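Local structure of uncharacterized protein Atu1656 (Agrobacterium tumefaciens, 2OJH) at residues V152-S157 / R167-E172; E172-G177 / N190-G195; Q196-R201 / T213-G218; D219-P224 / V234-D239. The protein is of unknown function but belongs to the TolB family and folds as a six-bladed beta-propeller, a scaffold that often mediates protein interactions. All coordinates share one frame; numbering follows the deposited sequence.

Contact 1: residues V152-S157 / R167-E172; sequences VFDIYS and RLTHGE
Tyr156 and Arg167 pair as an antiparallel, non-hydrogen-bonded bridge with CA atoms 4.5 Å apart, joining the third strand of a beta-propeller blade to the short outermost one, after which 168-172 leaves the sheet toward the next blade. The bend is held by the buried carboxylate of Asp154. Its OD1 accepts two good bonds, besides a weak one from Asn175 ND2: Thr169 OG1 donates at 2.7 Å from the anti side, tilted out of the carboxylate plane, while Gly171 N reaches the syn lone pair of OD1 at 2.8 Å. The other oxygen, OD2, forms a salt bridge with Arg167 NH2 at 2.9 Å; the carboxylate and guanidinium planes are turned 46° apart, and a weaker bond comes from NE. Arg167 gets there as an extended chain, CG anti to the backbone N (chi1 -169°), running past the Tyr156 ring with its CG 3.5 Å from Tyr156 CE1. His170 CD2 lies over one face of the guanidinium, and Arg149 makes a cation-pi contact with Tyr156. Thr169 OG1 works both ways, since it also receives the N-H of Ile155 at 3.0 Å in a nearly straight bond (171°), standing in for a backbone acceptor as the strands part. Ile155 O is taken by Leu168 N at 2.7 Å. At the far end Val152 CG1 rests on Gly171 CA, 3.7 Å away.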
loop_
_atom_site.group_PDB
_atom_site.type_symbol
_atom_site.label_atom_id
_atom_site.label_comp_id
_atom_site.label_asym_id
_atom_site.label_seq_id
_atom_site.Cartn_x
_atom_site.Cartn_y
_atom_site.Cartn_z
ATOM N N VAL A 152 18.224 0.298 9.247
ATOM C CA VAL A 152 17.547 -0.954 9.566
ATOM C C VAL A 152 16.055 -0.731 9.238
ATOM O O VAL A 152 15.415 0.181 9.789
ATOM C CB VAL A 152 17.710 -1.345 11.057
ATOM C CG1 VAL A 152 17.044 -2.676 11.345
ATOM C CG2 VAL A 152 19.197 -1.356 11.465
ATOM N N PHE A 153 15.529 -1.559 8.335
ATOM C CA PHE A 153 14.187 -1.437 7.790
ATOM C C PHE A 153 13.292 -2.419 8.543
ATOM O O PHE A 153 13.419 -3.633 8.355
ATOM C CB PHE A 153 14.165 -1.845 6.303
ATOM C CG PHE A 153 14.906 -0.914 5.384
ATOM C CD1 PHE A 153 16.292 -0.766 5.475
ATOM C CD2 PHE A 153 14.228 -0.240 4.382
ATOM C CE1 PHE A 153 16.982 0.072 4.599
ATOM C CE2 PHE A 153 14.921 0.585 3.475
ATOM C CZ PHE A 153 16.280 0.765 3.602
ATOM N N ASP A 154 12.396 -1.914 9.395
ATOM C CA ASP A 154 11.545 -2.822 10.157
ATOM C C ASP A 154 10.072 -2.516 10.080
ATOM O O ASP A 154 9.661 -1.380 9.731
ATOM C CB ASP A 154 11.938 -2.841 11.644
ATOM C CG ASP A 154 13.149 -3.711 11.916
ATOM O OD1 ASP A 154 13.212 -4.870 11.419
ATOM O OD2 ASP A 154 14.041 -3.213 12.630
ATOM N N ILE A 155 9.287 -3.519 10.476
ATOM C CA ILE A 155 7.848 -3.378 10.593
ATOM C C ILE A 155 7.543 -2.894 11.986
ATOM O O ILE A 155 8.044 -3.453 12.976
ATOM C CB ILE A 155 7.144 -4.743 10.335
ATOM C CG1 ILE A 155 7.630 -5.365 8.992
ATOM C CG2 ILE A 155 5.608 -4.606 10.422
ATOM C CD1 ILE A 155 7.477 -4.460 7.741
ATOM N N TYR A 156 6.726 -1.846 12.060
ATOM C CA TYR A 156 6.311 -1.267 13.334
ATOM C C TYR A 156 4.801 -1.197 13.326
ATOM O O TYR A 156 4.171 -1.218 12.256
ATOM C CB TYR A 156 6.845 0.176 13.499
ATOM C CG TYR A 156 8.319 0.243 13.727
ATOM C CD1 TYR A 156 8.840 0.252 15.016
ATOM C CD2 TYR A 156 9.213 0.240 12.646
ATOM C CE1 TYR A 156 10.228 0.248 15.228
ATOM C CE2 TYR A 156 10.591 0.234 12.855
ATOM C CZ TYR A 156 11.083 0.240 14.146
ATOM O OH TYR A 156 12.433 0.263 14.360
ATOM N N SER A 157 4.207 -1.069 14.515
ATOM C CA SER A 157 2.820 -0.694 14.594
ATOM C C SER A 157 2.674 0.392 15.655
ATOM O O SER A 157 3.537 0.546 16.525
ATOM C CB SER A 157 1.942 -1.906 14.914
ATOM O OG SER A 157 2.258 -2.419 16.190
ATOM N N ARG A 167 7.889 -2.331 17.812
ATOM C CA ARG A 167 8.744 -2.888 16.776
ATOM C C ARG A 167 8.412 -4.386 16.589
ATOM O O ARG A 167 8.489 -5.166 17.552
ATOM C CB ARG A 167 10.194 -2.695 17.211
ATOM C CG ARG A 167 11.195 -2.989 16.137
ATOM C CD ARG A 167 12.588 -2.691 16.588
ATOM N NE ARG A 167 13.560 -3.228 15.645
ATOM C CZ ARG A 167 14.860 -3.315 15.874
ATOM N NH1 ARG A 167 15.352 -2.927 17.045
ATOM N NH2 ARG A 167 15.670 -3.814 14.941
ATOM N N LEU A 168 8.032 -4.784 15.373
ATOM C CA LEU A 168 7.569 -6.158 15.124
ATOM C C LEU A 168 8.580 -7.054 14.450
ATOM O O LEU A 168 8.484 -8.276 14.552
ATOM C CB LEU A 168 6.263 -6.166 14.320
ATOM C CG LEU A 168 5.115 -5.467 15.061
ATOM C CD1 LEU A 168 3.984 -5.227 14.115
ATOM C CD2 LEU A 168 4.619 -6.267 16.276
ATOM N N THR A 169 9.519 -6.453 13.733
ATOM C CA THR A 169 10.660 -7.194 13.214
ATOM C C THR A 169 11.908 -6.524 13.754
ATOM O O THR A 169 11.862 -5.366 14.161
ATOM C CB THR A 169 10.681 -7.302 11.664
ATOM O OG1 THR A 169 10.784 -6.000 11.069
ATOM C CG2 THR A 169 9.431 -7.991 11.146
ATOM N N HIS A 170 13.010 -7.260 13.756
ATOM C CA HIS A 170 14.208 -6.823 14.426
ATOM C C HIS A 170 15.439 -6.993 13.534
ATOM O O HIS A 170 16.423 -7.593 13.931
ATOM C CB HIS A 170 14.336 -7.535 15.793
ATOM C CG HIS A 170 13.219 -7.201 16.736
ATOM N ND1 HIS A 170 12.027 -7.896 16.750
ATOM C CD2 HIS A 170 13.083 -6.204 17.643
ATOM C CE1 HIS A 170 11.213 -7.350 17.641
ATOM N NE2 HIS A 170 11.833 -6.326 18.200
ATOM N N GLY A 171 15.364 -6.438 12.325
ATOM C CA GLY A 171 16.522 -6.331 11.436
ATOM C C GLY A 171 16.927 -7.606 10.740
ATOM O O GLY A 171 18.051 -7.707 10.247
ATOM N N GLU A 172 16.023 -8.584 10.713
ATOM C CA GLU A 172 16.209 -9.791 9.916
ATOM C C GLU A 172 15.942 -9.390 8.466
ATOM O O GLU A 172 14.799 -9.332 8.047
ATOM C CB GLU A 172 15.225 -10.897 10.336
ATOM C CG GLU A 172 15.300 -11.314 11.816
ATOM C CD GLU A 172 14.311 -10.519 12.680
ATOM O OE1 GLU A 172 13.648 -9.613 12.158
ATOM O OE2 GLU A 172 14.195 -10.802 13.889
#

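Contact 2: residues E172-G177 / N190-G195; sequences EGRNDG and NSSRTG
Arg193 lays one face of its guanidinium over Glu172, whose CB sits above the centre, 3.5 Å from Arg193 CZ, with the two side chains alongside and pointing the same way. The edge of the guanidinium turns to two other residues: NE donates in plane to Ser191 OG at 2.8 Å, and NH2 to Asn175 OD1 at 2.9 Å. The bend at chi3 (66°) turns the guanidinium back toward Ser191 and Asn175. The Asn175 amide stands steeply to the guanidinium, its plane 74° away, so NH2 meets OD1 from above one face while Ser191 OG donates from the other at 2.6 Å. Glu172 OE1 is well out of the guanidinium plane; water 1 accepts from Arg193 NH1 and donates weakly to OE1, whose stronger partner is His170 N. Next to this cluster, the strands of this propeller hairpin separate at Ser192, whose OG accepts Arg174 N at 2.8 Å while its N-H goes to Arg174 O. Asp176 and Asn190 then exchange backbone bonds. With Ser191 OG and the arginine cation on OD1, and Phe153 O and Glu172 O taking ND2, the Asn175 amide is fixed in rotation and its carbonyl probably polarised.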
loop_
_atom_site.group_PDB
_atom_site.type_symbol
_atom_site.label_atom_id
_atom_site.label_comp_id
_atom_site.label_asym_id
_atom_site.label_seq_id
_atom_site.Cartn_x
_atom_site.Cartn_y
_atom_site.Cartn_z
ATOM N N GLU A 172 16.023 -8.584 10.713
ATOM C CA GLU A 172 16.209 -9.791 9.916
ATOM C C GLU A 172 15.942 -9.390 8.466
ATOM O O GLU A 172 14.799 -9.332 8.047
ATOM C CB GLU A 172 15.225 -10.897 10.336
ATOM C CG GLU A 172 15.300 -11.314 11.816
ATOM C CD GLU A 172 14.311 -10.519 12.680
ATOM O OE1 GLU A 172 13.648 -9.613 12.158
ATOM O OE2 GLU A 172 14.195 -10.802 13.889
ATOM N N GLY A 173 16.996 -9.078 7.722
ATOM C CA GLY A 173 16.842 -8.537 6.374
ATOM C C GLY A 173 16.245 -7.150 6.423
ATOM O O GLY A 173 16.086 -6.585 7.506
ATOM N N ARG A 174 15.942 -6.578 5.258
ATOM C CA ARG A 174 15.124 -5.353 5.220
ATOM C C ARG A 174 13.657 -5.770 5.155
ATOM O O ARG A 174 13.311 -6.702 4.453
ATOM C CB ARG A 174 15.461 -4.475 4.009
ATOM C CG ARG A 174 16.938 -4.151 3.852
ATOM C CD ARG A 174 17.130 -3.218 2.668
ATOM N NE ARG A 174 18.482 -2.679 2.638
ATOM C CZ ARG A 174 18.946 -1.859 1.698
ATOM N NH1 ARG A 174 18.165 -1.472 0.705
ATOM N NH2 ARG A 174 20.194 -1.450 1.752
ATOM N N ASN A 175 12.799 -5.078 5.883
ATOM C CA ASN A 175 11.401 -5.480 5.973
ATOM C C ASN A 175 10.554 -4.292 5.637
ATOM O O ASN A 175 10.759 -3.217 6.194
ATOM C CB ASN A 175 11.082 -5.985 7.381
ATOM C CG ASN A 175 12.007 -7.081 7.804
ATOM O OD1 ASN A 175 11.919 -8.221 7.305
ATOM N ND2 ASN A 175 12.955 -6.749 8.677
ATOM N N ASP A 176 9.592 -4.488 4.741
ATOM C CA ASP A 176 8.860 -3.363 4.174
ATOM C C ASP A 176 7.416 -3.747 3.873
ATOM O O ASP A 176 7.028 -4.922 3.988
ATOM C CB ASP A 176 9.563 -2.928 2.891
ATOM C CG ASP A 176 9.292 -1.483 2.514
ATOM O OD1 ASP A 176 8.308 -0.873 2.977
ATOM O OD2 ASP A 176 10.097 -0.960 1.725
ATOM N N GLY A 177 6.607 -2.735 3.534
ATOM C CA GLY A 177 5.233 -2.952 3.055
ATOM C C GLY A 177 4.294 -3.816 3.884
ATOM O O GLY A 177 3.739 -4.794 3.352
ATOM N N ASN A 190 7.061 -7.770 3.225
ATOM C CA ASN A 190 8.151 -8.481 2.518
ATOM C C ASN A 190 9.503 -8.324 3.199
ATOM O O ASN A 190 9.750 -7.348 3.902
ATOM C CB ASN A 190 8.217 -8.148 1.001
ATOM C CG ASN A 190 8.497 -6.671 0.700
ATOM O OD1 ASN A 190 8.323 -5.773 1.529
ATOM N ND2 ASN A 190 8.871 -6.419 -0.528
ATOM N N SER A 191 10.390 -9.297 3.007
ATOM C CA SER A 191 11.648 -9.230 3.684
ATOM C C SER A 191 12.717 -9.757 2.743
ATOM O O SER A 191 12.458 -10.698 1.962
ATOM C CB SER A 191 11.580 -10.083 4.961
ATOM O OG SER A 191 12.800 -10.050 5.675
ATOM N N SER A 192 13.906 -9.160 2.811
ATOM C CA SER A 192 15.024 -9.601 1.974
ATOM C C SER A 192 15.880 -10.637 2.674
ATOM O O SER A 192 16.934 -11.024 2.144
ATOM C CB SER A 192 15.935 -8.414 1.638
ATOM O OG SER A 192 16.495 -7.860 2.837
ATOM N N ARG A 193 15.442 -11.106 3.840
ATOM C CA ARG A 193 16.285 -11.981 4.658
ATOM C C ARG A 193 16.789 -13.236 3.934
ATOM O O ARG A 193 17.822 -13.799 4.309
ATOM C CB ARG A 193 15.629 -12.307 6.023
ATOM C CG ARG A 193 14.499 -13.340 6.016
ATOM C CD ARG A 193 13.745 -13.351 7.349
ATOM N NE ARG A 193 13.011 -12.102 7.586
ATOM C CZ ARG A 193 12.281 -11.833 8.670
ATOM N NH1 ARG A 193 12.171 -12.724 9.651
ATOM N NH2 ARG A 193 11.649 -10.662 8.778
ATOM N N THR A 194 16.087 -13.668 2.893
ATOM C CA THR A 194 16.529 -14.885 2.177
ATOM C C THR A 194 17.321 -14.588 0.919
ATOM O O THR A 194 17.697 -15.507 0.192
ATOM C CB THR A 194 15.344 -15.785 1.778
ATOM O OG1 THR A 194 14.399 -15.018 1.016
ATOM C CG2 THR A 194 14.659 -16.399 3.015
ATOM N N GLY A 195 17.541 -13.321 0.600
ATOM C CA GLY A 195 18.323 -13.046 -0.610
ATOM C C GLY A 195 17.591 -12.180 -1.602
ATOM O O GLY A 195 18.191 -11.316 -2.247
HETATM O O HOH W 1 11.146 -10.904 11.657
#

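Contact 3: residues Q196-R201 / T213-G218; sequences QMQIWR and TDSAYG
Thr213 and Ile199 grip each other twice: Ile199 N donates its N-H to Thr213 OG1 at 2.7 Å (169° at the hydrogen), and Thr213 N returns a bond to Ile199 O at 3.0 Å. The strand edge is thus met by a threonine hydroxyl where a carbonyl would usually sit, while Thr213 CG2 packs on Ile199 CG1, 3.7 Å away. Next to them the amide of Gln198 is used at both ends. Its OE1 receives Ser215 N at 2.9 Å on an in-plane lone pair, and its NE2 donates to Ser215 OG at 3.0 Å. A bend at chi2 (-77°) brings the amide back beside its own chain, where NE2 also binds Met197 O at 2.7 Å and is held against rotation. Gln196, extended beyond CG, puts NE2 2.7 Å from Tyr217 O, a bent bond approaching from above the carbonyl plane. Gly218 CA brings a CA-H contact to Met197 O, 3.3 Å away.

A second shell positions these groups. Asp219 OD2 binds the hydroxyls of both Thr213 and Ser215, and Arg211 NH2 binds Gln198 OE1, so Thr213, Ser215 and Gln198 share one polar network. Selenomethionine Met197 turns its side chain from the loop toward Trp220 and Asn190. The whole spans two propeller blades: 196-201 enters strand 198-203, third in its sheet, and 213-218 leads from beyond the outermost strand 209-211 into strand 217-224, the first of the next blade, with Met254 of strand 247-255 touching both Ile199 and Thr213.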
loop_
_atom_site.group_PDB
_atom_site.type_symbol
_atom_site.label_atom_id
_atom_site.label_comp_id
_atom_site.label_asym_id
_atom_site.label_seq_id
_atom_site.Cartn_x
_atom_site.Cartn_y
_atom_site.Cartn_z
ATOM N N GLN A 196 16.283 -12.394 -1.712
ATOM C CA GLN A 196 15.446 -11.514 -2.511
ATOM C C GLN A 196 14.218 -11.166 -1.699
ATOM O O GLN A 196 13.968 -11.766 -0.643
ATOM C CB GLN A 196 15.098 -12.148 -3.868
ATOM C CG GLN A 196 14.312 -13.442 -3.786
ATOM C CD GLN A 196 14.527 -14.368 -4.982
ATOM O OE1 GLN A 196 15.662 -14.693 -5.346
ATOM N NE2 GLN A 196 13.431 -14.813 -5.582
HETATM N N MSE A 197 13.465 -10.170 -2.142
HETATM C CA MSE A 197 12.240 -9.856 -1.432
HETATM C C MSE A 197 11.253 -11.034 -1.596
HETATM O O MSE A 197 11.041 -11.526 -2.719
HETATM C CB MSE A 197 11.623 -8.555 -1.935
HETATM C CG MSE A 197 12.288 -7.270 -1.417
HETATM SE SE MSE A 197 12.389 -7.218 0.534
HETATM C CE MSE A 197 12.048 -5.370 1.015
ATOM N N GLN A 198 10.725 -11.516 -0.466
ATOM C CA GLN A 198 9.687 -12.554 -0.391
ATOM C C GLN A 198 8.631 -12.101 0.589
ATOM O O GLN A 198 8.929 -11.259 1.473
ATOM C CB GLN A 198 10.263 -13.848 0.129
ATOM C CG GLN A 198 11.447 -14.345 -0.704
ATOM C CD GLN A 198 11.016 -14.999 -2.008
ATOM O OE1 GLN A 198 10.983 -16.212 -2.097
ATOM N NE2 GLN A 198 10.693 -14.196 -3.017
ATOM N N ILE A 199 7.422 -12.650 0.452
ATOM C CA ILE A 199 6.339 -12.318 1.378
ATOM C C ILE A 199 6.473 -13.144 2.648
ATOM O O ILE A 199 6.701 -14.369 2.606
ATOM C CB ILE A 199 4.902 -12.461 0.767
ATOM C CG1 ILE A 199 4.810 -11.773 -0.605
ATOM C CG2 ILE A 199 3.877 -11.931 1.755
ATOM C CD1 ILE A 199 5.261 -10.340 -0.623
ATOM N N TRP A 200 6.364 -12.431 3.769
ATOM C CA TRP A 200 6.370 -13.023 5.100
ATOM C C TRP A 200 5.136 -12.499 5.838
ATOM O O TRP A 200 4.476 -11.548 5.386
ATOM C CB TRP A 200 7.645 -12.632 5.864
ATOM C CG TRP A 200 8.916 -13.345 5.377
ATOM C CD1 TRP A 200 9.595 -13.121 4.206
ATOM C CD2 TRP A 200 9.631 -14.354 6.065
ATOM N NE1 TRP A 200 10.703 -13.951 4.118
ATOM C CE2 TRP A 200 10.743 -14.723 5.251
ATOM C CE3 TRP A 200 9.446 -15.003 7.293
ATOM C CZ2 TRP A 200 11.645 -15.698 5.627
ATOM C CZ3 TRP A 200 10.347 -15.987 7.664
ATOM C CH2 TRP A 200 11.441 -16.321 6.838
ATOM N N ARG A 201 4.795 -13.145 6.944
ATOM C CA ARG A 201 3.801 -12.582 7.838
ATOM C C ARG A 201 4.223 -12.698 9.301
ATOM O O ARG A 201 4.836 -13.672 9.691
ATOM C CB ARG A 201 2.417 -13.200 7.587
ATOM C CG ARG A 201 2.297 -14.683 7.894
ATOM C CD ARG A 201 0.855 -15.138 7.727
ATOM N NE ARG A 201 0.650 -16.471 8.274
ATOM C CZ ARG A 201 -0.499 -17.140 8.242
ATOM N NH1 ARG A 201 -0.558 -18.352 8.782
ATOM N NH2 ARG A 201 -1.580 -16.606 7.677
ATOM N N THR A 213 5.890 -16.498 0.587
ATOM C CA THR A 213 6.334 -16.873 -0.772
ATOM C C THR A 213 7.744 -17.459 -0.770
ATOM O O THR A 213 8.585 -17.108 0.062
ATOM C CB THR A 213 6.253 -15.713 -1.792
ATOM O OG1 THR A 213 7.113 -14.632 -1.388
ATOM C CG2 THR A 213 4.842 -15.205 -1.915
ATOM N N ASP A 214 7.985 -18.373 -1.714
ATOM C CA ASP A 214 9.291 -18.938 -1.945
ATOM C C ASP A 214 9.341 -18.990 -3.463
ATOM O O ASP A 214 8.884 -19.959 -4.053
ATOM C CB ASP A 214 9.336 -20.338 -1.355
ATOM C CG ASP A 214 10.732 -20.919 -1.316
ATOM O OD1 ASP A 214 11.611 -20.476 -2.090
ATOM O OD2 ASP A 214 10.946 -21.832 -0.493
ATOM N N SER A 215 9.793 -17.898 -4.085
ATOM C CA SER A 215 9.679 -17.728 -5.536
ATOM C C SER A 215 11.015 -17.375 -6.145
ATOM O O SER A 215 11.966 -17.065 -5.422
ATOM C CB SER A 215 8.669 -16.629 -5.893
ATOM O OG SER A 215 8.959 -15.402 -5.216
ATOM N N ALA A 216 11.075 -17.421 -7.477
ATOM C CA ALA A 216 12.185 -16.853 -8.218
ATOM C C ALA A 216 12.029 -15.346 -8.466
ATOM O O ALA A 216 12.664 -14.800 -9.361
ATOM C CB ALA A 216 12.357 -17.581 -9.564
ATOM N N TYR A 217 11.214 -14.660 -7.680
ATOM C CA TYR A 217 10.992 -13.232 -7.940
ATOM C C TYR A 217 11.231 -12.424 -6.693
ATOM O O TYR A 217 11.416 -12.992 -5.623
ATOM C CB TYR A 217 9.550 -12.977 -8.392
ATOM C CG TYR A 217 9.185 -13.722 -9.651
ATOM C CD1 TYR A 217 9.852 -13.465 -10.853
ATOM C CD2 TYR A 217 8.187 -14.691 -9.639
ATOM C CE1 TYR A 217 9.531 -14.151 -12.004
ATOM C CE2 TYR A 217 7.848 -15.390 -10.807
ATOM C CZ TYR A 217 8.530 -15.107 -11.981
ATOM O OH TYR A 217 8.233 -15.795 -13.145
ATOM N N GLY A 218 11.258 -11.100 -6.848
ATOM C CA GLY A 218 11.154 -10.182 -5.704
ATOM C C GLY A 218 9.697 -9.749 -5.561
ATOM O O GLY A 218 9.126 -9.136 -6.468
#

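Contact 4: residues D219-P224 / V234-D239; sequences DWFPHP and VSYDAD
Trp220 and Tyr236 form the apolar centre as an offset edge-to-face pair: the edge of the tyrosine turns to the face of the indole five-membered ring, the planes stand at 80°, and Tyr236 CD2 comes within 3.5 Å of Trp220 CD1. Phe221 packs beside them. The rim of its ring meets Val234 CG2, 3.8 Å from Phe221 CD2, and the two side chains run alongside in the same direction; its CE2 also lies 4.1 Å from Tyr236 CE2, the side chains crossing at about a right angle. Trp220 CB lies over one face of the Phe221 ring, toward its rim. Phe221 has a positive phi (58°), uncommon for a residue with a side chain, and its CB points toward the partner strand.

Round this core, His243 stacks on Trp220, Val249 packs on Val234 and Tyr236, and the hydroxyl of Tyr236 ends in a hydrogen bond with Pro244 O. Trp220 and Val234 are a hydrogen-bonded antiparallel pair, with Trp220 N 2.8 Å from Val234 O and Val234 N 3.0 Å from Trp220 O. One step along, at the polar edge, Ser235 OG donates to Asp219 OD1 at 2.6 Å, meeting it nearly along the C-O axis. A bound acetic acid molecule, probably from the crystallisation liquor, lies close to the side chain of Trp220. Strands 217-224 and 230-237 are the first two of a four-stranded antiparallel sheet, the opening hairpin of a blade of the TolB-type beta-propeller.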
loop_
_atom_site.group_PDB
_atom_site.type_symbol
_atom_site.label_atom_id
_atom_site.label_comp_id
_atom_site.label_asym_id
_atom_site.label_seq_id
_atom_site.Cartn_x
_atom_site.Cartn_y
_atom_site.Cartn_z
ATOM N N ASP A 219 9.111 -10.035 -4.400
ATOM C CA ASP A 219 7.670 -10.011 -4.233
ATOM C C ASP A 219 7.463 -8.825 -3.347
ATOM O O ASP A 219 8.158 -8.689 -2.333
ATOM C CB ASP A 219 7.202 -11.326 -3.565
ATOM C CG ASP A 219 7.347 -12.553 -4.475
ATOM O OD1 ASP A 219 7.273 -12.388 -5.702
ATOM O OD2 ASP A 219 7.489 -13.686 -3.965
ATOM N N TRP A 220 6.519 -7.946 -3.718
ATOM C CA TRP A 220 6.429 -6.644 -3.098
ATOM C C TRP A 220 4.957 -6.278 -2.894
ATOM O O TRP A 220 4.065 -6.809 -3.568
ATOM C CB TRP A 220 7.077 -5.611 -4.040
ATOM C CG TRP A 220 8.605 -5.489 -3.920
ATOM C CD1 TRP A 220 9.567 -6.219 -4.579
ATOM C CD2 TRP A 220 9.291 -4.570 -3.084
ATOM N NE1 TRP A 220 10.838 -5.784 -4.186
ATOM C CE2 TRP A 220 10.667 -4.776 -3.250
ATOM C CE3 TRP A 220 8.854 -3.584 -2.167
ATOM C CZ2 TRP A 220 11.620 -4.029 -2.544
ATOM C CZ3 TRP A 220 9.803 -2.858 -1.472
ATOM C CH2 TRP A 220 11.162 -3.070 -1.675
ATOM N N PHE A 221 4.690 -5.358 -1.989
ATOM C CA PHE A 221 3.348 -4.823 -1.851
ATOM C C PHE A 221 2.231 -5.850 -1.555
ATOM O O PHE A 221 1.192 -5.829 -2.233
ATOM C CB PHE A 221 2.947 -3.997 -3.101
ATOM C CG PHE A 221 4.078 -3.224 -3.727
ATOM C CD1 PHE A 221 4.755 -2.213 -3.006
ATOM C CD2 PHE A 221 4.456 -3.493 -5.043
ATOM C CE1 PHE A 221 5.843 -1.520 -3.586
ATOM C CE2 PHE A 221 5.533 -2.796 -5.646
ATOM C CZ PHE A 221 6.228 -1.809 -4.919
ATOM N N PRO A 222 2.398 -6.724 -0.536
ATOM C CA PRO A 222 1.257 -7.612 -0.195
ATOM C C PRO A 222 0.040 -6.880 0.383
ATOM O O PRO A 222 0.169 -6.048 1.320
ATOM C CB PRO A 222 1.884 -8.610 0.807
ATOM C CG PRO A 222 3.022 -7.827 1.458
ATOM C CD PRO A 222 3.583 -7.001 0.312
ATOM N N HIS A 223 -1.136 -7.129 -0.223
ATOM C CA HIS A 223 -2.392 -6.682 0.328
ATOM C C HIS A 223 -3.371 -7.847 0.480
ATOM O O HIS A 223 -3.882 -8.356 -0.506
ATOM C CB HIS A 223 -2.968 -5.534 -0.524
ATOM C CG HIS A 223 -1.992 -4.419 -0.748
ATOM N ND1 HIS A 223 -1.520 -3.637 0.281
ATOM C CD2 HIS A 223 -1.368 -3.983 -1.870
ATOM C CE1 HIS A 223 -0.682 -2.737 -0.201
ATOM N NE2 HIS A 223 -0.581 -2.915 -1.507
ATOM N N PRO A 224 -3.583 -8.301 1.723
ATOM C CA PRO A 224 -4.668 -9.223 2.023
ATOM C C PRO A 224 -6.062 -8.632 1.707
ATOM O O PRO A 224 -6.367 -7.484 2.073
ATOM C CB PRO A 224 -4.513 -9.489 3.517
ATOM C CG PRO A 224 -3.115 -9.132 3.855
ATOM C CD PRO A 224 -2.751 -8.010 2.906
ATOM N N VAL A 234 2.873 -7.759 -6.189
ATOM C CA VAL A 234 3.609 -7.619 -7.449
ATOM C C VAL A 234 4.897 -8.441 -7.384
ATOM O O VAL A 234 5.574 -8.415 -6.365
ATOM C CB VAL A 234 3.997 -6.170 -7.685
ATOM C CG1 VAL A 234 4.934 -6.023 -8.889
ATOM C CG2 VAL A 234 2.746 -5.289 -7.876
ATOM N N SER A 235 5.257 -9.116 -8.475
ATOM C CA SER A 235 6.539 -9.837 -8.606
ATOM C C SER A 235 7.426 -9.166 -9.657
ATOM O O SER A 235 7.040 -9.073 -10.826
ATOM C CB SER A 235 6.317 -11.295 -9.032
ATOM O OG SER A 235 5.903 -12.089 -7.924
ATOM N N TYR A 236 8.598 -8.681 -9.241
ATOM C CA TYR A 236 9.586 -8.154 -10.174
ATOM C C TYR A 236 10.481 -9.304 -10.596
ATOM O O TYR A 236 10.534 -10.303 -9.891
ATOM C CB TYR A 236 10.486 -7.187 -9.461
ATOM C CG TYR A 236 9.923 -5.821 -9.150
ATOM C CD1 TYR A 236 10.095 -4.753 -10.040
ATOM C CD2 TYR A 236 9.278 -5.591 -7.968
ATOM C CE1 TYR A 236 9.616 -3.462 -9.723
ATOM C CE2 TYR A 236 8.788 -4.312 -7.653
ATOM C CZ TYR A 236 8.978 -3.255 -8.549
ATOM O OH TYR A 236 8.516 -1.958 -8.233
ATOM N N ASP A 237 11.213 -9.168 -11.701
ATOM C CA ASP A 237 12.286 -10.122 -11.976
ATOM C C ASP A 237 13.290 -10.146 -10.811
ATOM O O ASP A 237 13.447 -9.162 -10.074
ATOM C CB ASP A 237 12.990 -9.832 -13.313
ATOM C CG ASP A 237 12.049 -9.938 -14.525
ATOM O OD1 ASP A 237 10.915 -10.484 -14.414
ATOM O OD2 ASP A 237 12.453 -9.450 -15.604
ATOM N N ALA A 238 13.901 -11.303 -10.624
ATOM C CA ALA A 238 14.846 -11.582 -9.537
ATOM C C ALA A 238 16.067 -10.672 -9.562
ATOM O O ALA A 238 16.542 -10.244 -8.508
ATOM C CB ALA A 238 15.300 -13.043 -9.624
ATOM N N ASP A 239 16.579 -10.389 -10.762
ATOM C CA ASP A 239 17.730 -9.482 -10.915
ATOM C C ASP A 239 17.446 -7.990 -10.685
ATOM O O ASP A 239 18.305 -7.152 -10.937
ATOM C CB ASP A 239 18.408 -9.691 -12.280
ATOM C CG ASP A 239 17.502 -9.336 -13.471
ATOM O OD1 ASP A 239 16.368 -8.831 -13.286
ATOM O OD2 ASP A 239 17.936 -9.578 -14.617
#

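Along the chain the four contacts follow in series, none nested in or crossing another. Contact 1 closes a loop of nine residues and fastens the exit loop of its blade; its Glu172 also opens contact 2, which closes the first hairpin of the next blade. Contact 3 starts at strand 198-203 and, past outermost strand 209-211, ends on strand 217-224, thus spanning two blades; the rest of that strand belongs to contact 4, the first hairpin of the blade after. Probable hydrogen bonds join them: Phe153 O to Asn175 N (contacts 1 and 2), Ser191 N to Gln198 O (2 and 3), Asn190 ND2 to Asp219 O (2 and 4), Gly218 O to Tyr236 N and Thr213 OG1 to Asp219 OD2 (3 and 4).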